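Local coordinates for alkaline phosphatase (PDB 2IUC), which probably hydrolyses phosphate monoesters at alkaline pH, as its family does, with the help of bound zinc and magnesium ions, at residues T82-G87 and S300-G305; E153-M158 and N172-R177. All blocks are in the same frame, centred on the assembly; numbering follows the deposited sequence.

Contact 1: residues T82-G87 and S300-G305; sequences TDSASG and SDHETG. With ZN (zinc ion), chain D.
Asp301 OD2 has two partners at the zinc site of the alkaline phosphatase fold: it binds the zinc ion at 2.1 Å and accepts a hydrogen bond from water 1, which also donates to Ser84 O. The same carboxylate has a further polar partner in Gly44. The serine comes from the N-terminal end of helix 84-93, the aspartate and His302 from the turn after central strand 294-299. Ser84 OG, predicted to be the phosphoserine nucleophile, reaches the metal at 2.0 Å, and His302 NE2 does so at 2.1 Å; Asp43 completes the set of protein ligands. Ser84 OG lies 3.0 Å from Asp301 OD2, not as a hydrogen bond but as two oxygens drawn together by one cation. Ser84 OG also sits near the plane of the imidazole, at its edge, where the shared metal holds it. Histidine suits the place because its second nitrogen can be tied down: ND1 donates to Glu303 O at 3.1 Å, nearly in the ring plane though well above the carbonyl plane, which helps fix the ring's rotation. CG of His302 stands between its backbone N and carbonyl carbon (chi1 55°), and this, with the ring turned to chi2 74°, brings NE2 to the metal. Asp83 N-caps the helix, Ser86 N giving Asp83 OD1 a straight bond of 3.1 Å, while Asp83 OD2 forms a salt bridge with Arg148. A side chain at Gly87 would probably crowd Asp301 CB. Thr82 divides its two branches: OG1 donates to a lone pair of Asp83 O, and the methyl CG2 packs 3.5 Å from His302 CB.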
loop_
_atom_site.group_PDB
_atom_site.type_symbol
_atom_site.label_atom_id
_atom_site.label_comp_id
_atom_site.label_asym_id
_atom_site.label_seq_id
_atom_site.Cartn_x
_atom_site.Cartn_y
_atom_site.Cartn_z
ATOM N N THR A 82 -11.674 9.942 7.698
ATOM C CA THR A 82 -11.235 10.467 8.963
ATOM C C THR A 82 -10.611 11.857 8.755
ATOM O O THR A 82 -10.218 12.199 7.647
ATOM C CB THR A 82 -10.134 9.537 9.582
ATOM O OG1 THR A 82 -9.900 9.948 10.934
ATOM C CG2 THR A 82 -8.837 9.714 8.804
ATOM N N ASP A 83 -10.523 12.637 9.813
ATOM C CA ASP A 83 -9.601 13.808 9.807
ATOM C C ASP A 83 -8.364 13.469 10.641
ATOM O O ASP A 83 -8.256 12.362 11.214
ATOM C CB ASP A 83 -10.335 15.113 10.295
ATOM C CG ASP A 83 -10.439 15.237 11.824
ATOM O OD1 ASP A 83 -10.488 14.234 12.611
ATOM O OD2 ASP A 83 -10.499 16.393 12.274
ATOM N N SER A 84 -7.456 14.414 10.782
ATOM C CA SER A 84 -6.214 14.127 11.515
ATOM C C SER A 84 -6.425 13.923 13.013
ATOM O O SER A 84 -5.605 13.275 13.727
ATOM C CB SER A 84 -5.352 15.366 11.426
ATOM O OG SER A 84 -4.998 15.495 10.087
ATOM N N ALA A 85 -7.474 14.578 13.539
ATOM C CA ALA A 85 -7.731 14.541 14.978
ATOM C C ALA A 85 -8.124 13.125 15.419
ATOM O O ALA A 85 -7.485 12.575 16.378
ATOM C CB ALA A 85 -8.792 15.519 15.356
ATOM N N SER A 86 -9.147 12.552 14.774
ATOM C CA SER A 86 -9.570 11.210 15.196
ATOM C C SER A 86 -8.502 10.178 14.754
ATOM O O SER A 86 -8.296 9.199 15.443
ATOM C CB SER A 86 -10.932 10.843 14.678
ATOM O OG SER A 86 -11.038 11.143 13.321
ATOM N N GLY A 87 -7.857 10.435 13.634
ATOM C CA GLY A 87 -6.742 9.641 13.080
ATOM C C GLY A 87 -5.611 9.500 14.060
ATOM O O GLY A 87 -5.147 8.433 14.266
ATOM N N SER A 300 0.816 6.772 8.438
ATOM C CA SER A 300 0.106 8.023 8.161
ATOM C C SER A 300 -1.235 7.949 8.833
ATOM O O SER A 300 -1.712 6.857 9.178
ATOM C CB SER A 300 -0.154 8.200 6.667
ATOM O OG SER A 300 1.021 8.044 5.912
ATOM N N ASP A 301 -1.856 9.118 9.032
ATOM C CA ASP A 301 -3.238 9.101 9.504
ATOM C C ASP A 301 -4.321 8.798 8.462
ATOM O O ASP A 301 -5.387 8.258 8.821
ATOM C CB ASP A 301 -3.570 10.389 10.287
ATOM C CG ASP A 301 -3.242 11.703 9.498
ATOM O OD1 ASP A 301 -2.705 11.711 8.360
ATOM O OD2 ASP A 301 -3.684 12.776 9.979
ATOM N N HIS A 302 -4.107 9.157 7.190
ATOM C CA HIS A 302 -5.070 8.991 6.089
ATOM C C HIS A 302 -4.297 9.572 4.879
ATOM O O HIS A 302 -3.183 10.129 5.032
ATOM C CB HIS A 302 -6.386 9.829 6.350
ATOM C CG HIS A 302 -6.051 11.280 6.586
ATOM N ND1 HIS A 302 -5.666 12.116 5.558
ATOM C CD2 HIS A 302 -5.885 11.993 7.715
ATOM C CE1 HIS A 302 -5.266 13.265 6.039
ATOM N NE2 HIS A 302 -5.414 13.230 7.343
ATOM N N GLU A 303 -4.881 9.429 3.685
ATOM C CA GLU A 303 -4.385 9.963 2.445
ATOM C C GLU A 303 -5.062 11.305 2.145
ATOM O O GLU A 303 -6.219 11.517 2.538
ATOM C CB GLU A 303 -4.807 9.002 1.327
ATOM C CG GLU A 303 -4.059 9.274 0.050
ATOM C CD GLU A 303 -4.738 10.275 -0.964
ATOM O OE1 GLU A 303 -5.962 10.619 -0.847
ATOM O OE2 GLU A 303 -4.038 10.620 -1.948
ATOM N N THR A 304 -4.366 12.182 1.446
ATOM C CA THR A 304 -5.018 13.434 0.988
ATOM C C THR A 304 -4.808 13.821 -0.500
ATOM O O THR A 304 -3.664 13.803 -1.046
ATOM C CB THR A 304 -4.468 14.638 1.756
ATOM O OG1 THR A 304 -4.570 14.386 3.135
ATOM C CG2 THR A 304 -5.324 15.996 1.408
ATOM N N GLY A 305 -5.906 14.276 -1.140
ATOM C CA GLY A 305 -5.808 14.757 -2.524
ATOM C C GLY A 305 -6.022 13.776 -3.678
ATOM O O GLY A 305 -6.098 14.233 -4.829
HETATM ZN ZN ZN D . -4.153 14.335 8.664
HETATM O O HOH W 1 -3.011 13.032 12.594
HETATM O O HOH W 2 -5.579 6.794 11.297
#

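Contact 2: residues E153-M158 and N172-R177; sequences EIAMDM and NYFTSR. Unlike the reference sequence in segment 172-177: Ser176 (reference Lys). With MG (magnesium ion), chain F.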
loop_
_atom_site.group_PDB
_atom_site.type_symbol
_atom_site.label_atom_id
_atom_site.label_comp_id
_atom_site.label_asym_id
_atom_site.label_seq_id
_atom_site.Cartn_x
_atom_site.Cartn_y
_atom_site.Cartn_z
ATOM N N GLU A 153 -6.634 26.239 24.270
ATOM C CA GLU A 153 -6.855 25.282 25.325
ATOM C C GLU A 153 -5.769 24.177 25.253
ATOM O O GLU A 153 -5.256 23.742 26.288
ATOM C CB GLU A 153 -8.246 24.626 25.255
ATOM C CG GLU A 153 -8.511 23.695 26.437
ATOM C CD GLU A 153 -9.481 22.453 26.197
ATOM O OE1 GLU A 153 -10.545 22.607 25.592
ATOM O OE2 GLU A 153 -9.152 21.297 26.669
ATOM N N ILE A 154 -5.492 23.703 24.040
ATOM C CA ILE A 154 -4.461 22.639 23.799
ATOM C C ILE A 154 -3.088 23.100 24.306
ATOM O O ILE A 154 -2.422 22.388 25.034
ATOM C CB ILE A 154 -4.463 22.187 22.267
ATOM C CG1 ILE A 154 -5.743 21.333 21.951
ATOM C CG2 ILE A 154 -3.135 21.445 21.889
ATOM C CD1 ILE A 154 -6.178 21.404 20.517
ATOM N N ALA A 155 -2.683 24.330 23.971
ATOM C CA ALA A 155 -1.407 24.827 24.485
ATOM C C ALA A 155 -1.375 24.804 26.022
ATOM O O ALA A 155 -0.367 24.361 26.634
ATOM C CB ALA A 155 -1.067 26.270 23.904
ATOM N N MET A 156 -2.484 25.253 26.639
ATOM C CA MET A 156 -2.587 25.241 28.096
ATOM C C MET A 156 -2.577 23.796 28.613
ATOM O O MET A 156 -2.076 23.547 29.682
ATOM C CB MET A 156 -3.870 25.993 28.585
ATOM C CG MET A 156 -3.983 26.190 30.095
ATOM S SD MET A 156 -2.597 27.122 30.815
ATOM C CE MET A 156 -3.079 28.798 30.250
ATOM N N ASP A 157 -3.173 22.870 27.891
ATOM C CA ASP A 157 -3.085 21.464 28.276
ATOM C C ASP A 157 -1.670 20.890 28.424
ATOM O O ASP A 157 -1.468 19.891 29.119
ATOM C CB ASP A 157 -3.830 20.587 27.303
ATOM C CG ASP A 157 -5.348 20.684 27.462
ATOM O OD1 ASP A 157 -5.814 21.356 28.409
ATOM O OD2 ASP A 157 -6.091 20.094 26.664
ATOM N N MET A 158 -0.716 21.454 27.718
ATOM C CA MET A 158 0.646 20.948 27.859
ATOM C C MET A 158 1.204 21.164 29.262
ATOM O O MET A 158 2.059 20.377 29.730
ATOM C CB MET A 158 1.598 21.557 26.838
ATOM C CG MET A 158 2.848 20.557 26.618
ATOM S SD MET A 158 3.906 21.585 25.787
ATOM C CE MET A 158 3.524 21.050 24.073
ATOM N N ASN A 172 2.594 31.583 18.881
ATOM C CA ASN A 172 1.392 32.380 19.177
ATOM C C ASN A 172 0.451 31.791 20.191
ATOM O O ASN A 172 -0.159 32.555 20.972
ATOM C CB ASN A 172 0.613 32.677 17.910
ATOM C CG ASN A 172 1.253 33.753 17.065
ATOM O OD1 ASN A 172 2.180 34.416 17.472
ATOM N ND2 ASN A 172 0.793 33.871 15.865
ATOM N N TYR A 173 0.259 30.457 20.149
ATOM C CA TYR A 173 -0.660 29.822 21.104
ATOM C C TYR A 173 -0.242 29.847 22.575
ATOM O O TYR A 173 -1.030 29.562 23.422
ATOM C CB TYR A 173 -1.117 28.361 20.638
ATOM C CG TYR A 173 -1.684 28.445 19.245
ATOM C CD1 TYR A 173 -0.843 28.291 18.161
ATOM C CD2 TYR A 173 -3.065 28.794 19.001
ATOM C CE1 TYR A 173 -1.272 28.457 16.900
ATOM C CE2 TYR A 173 -3.523 28.926 17.677
ATOM C CZ TYR A 173 -2.600 28.762 16.652
ATOM O OH TYR A 173 -2.890 28.898 15.320
ATOM N N PHE A 174 1.023 30.138 22.852
ATOM C CA PHE A 174 1.547 30.186 24.184
ATOM C C PHE A 174 1.712 31.655 24.700
ATOM O O PHE A 174 1.762 31.888 25.894
ATOM C CB PHE A 174 2.920 29.441 24.193
ATOM C CG PHE A 174 2.790 27.955 23.941
ATOM C CD1 PHE A 174 2.701 27.442 22.649
ATOM C CD2 PHE A 174 2.704 27.071 25.007
ATOM C CE1 PHE A 174 2.516 26.035 22.436
ATOM C CE2 PHE A 174 2.525 25.683 24.807
ATOM C CZ PHE A 174 2.451 25.165 23.534
ATOM N N THR A 175 1.741 32.625 23.815
ATOM C CA THR A 175 2.138 33.958 24.242
ATOM C C THR A 175 1.303 35.100 23.641
ATOM O O THR A 175 1.490 36.242 24.048
ATOM C CB THR A 175 3.605 34.287 23.840
ATOM O OG1 THR A 175 3.696 34.177 22.423
ATOM C CG2 THR A 175 4.631 33.336 24.480
ATOM N N SER A 176 0.480 34.845 22.651
ATOM C CA SER A 176 -0.396 35.907 22.122
ATOM C C SER A 176 -1.819 35.396 22.194
ATOM O O SER A 176 -2.387 35.121 21.166
ATOM C CB SER A 176 0.000 36.279 20.668
ATOM O OG SER A 176 1.306 36.944 20.653
ATOM N N ARG A 177 -2.336 35.177 23.405
ATOM C CA ARG A 177 -3.611 34.496 23.611
ATOM C C ARG A 177 -4.778 35.433 23.931
ATOM O O ARG A 177 -4.562 36.543 24.400
ATOM C CB ARG A 177 -3.471 33.502 24.748
ATOM C CG ARG A 177 -2.389 32.409 24.482
ATOM C CD ARG A 177 -1.964 31.798 25.779
ATOM N NE ARG A 177 -3.127 31.292 26.510
ATOM C CZ ARG A 177 -3.679 30.086 26.371
ATOM N NH1 ARG A 177 -3.186 29.181 25.511
ATOM N NH2 ARG A 177 -4.761 29.781 27.063
HETATM MG MG MG F . -8.296 20.105 27.845
HETATM O O HOH W 3 -8.565 21.384 29.727
HETATM O O HOH W 4 -10.342 19.185 28.716
HETATM O O HOH W 5 -7.555 18.482 29.626
#
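Helix 151-157 and the short helix 172-175 come closest at Ala155 and Tyr173, whose CA atoms are 6.1 Å apart, a spacing that suits a residue as small as alanine. The two belong to a helix-strand-helix passage of the alkaline phosphatase fold, linked through sheet strand 165-169. Ala155 carries the contact: its CB lies over the centre of the Phe174 ring, 3.7 Å from the centroid and 11° off the normal, a CH-pi contact. The same methyl sits 3.3 Å from Tyr173 O and touches Tyr173 CB. Phe174 gains a second apolar neighbour in Met158, whose CE comes obliquely to CZ at 4.3 Å. Arg177 brings the edge of its guanidinium near Ala155 CB; its NH1 donates to Tyr173 O at 3.0 Å, in the guanidinium plane and nearly in line with the carbonyl, and also bonds Glu152 O, while NH2 forms a salt bridge with Asp179. Met156, bent at chi2 (59°) and chi3 (76°), brings its CE over one face of the guanidinium, 3.7 Å from NH2. An alanine in place of this arginine is likely to leave Tyr173 O and Glu152 O without this shared donor, Asp179 without its cation, and the Met156 methyl without its flat support. Away from Phe174, Glu153 and Asp157, one helical turn apart, both bind a magnesium ion, together with His144 O and three waters. Glu153 OE2 makes the shorter of the two carboxylate bonds, 1.9 Å.

In the fold
Contact 1 supplies three of the four protein ligands of one zinc ion in the probable catalytic centre, whereas contact 2 packs two short helices in a partly buried contact; their centres lie 24 Å apart, their nearest atoms about 8 Å, and they do not touch. Along the chain, 153-158 and 172-177 both fall between 82-87 and 300-305. The first contact joins parts of the chain 213 residues apart, and a second zinc ion lies about 4 Å from the side chain of His302, a magnesium ion about 4 Å from that of Ser84. The magnesium of contact 2 is a separate site. The side chain of Tyr173 is nevertheless about 7 Å from that of His135, a predicted magnesium ligand.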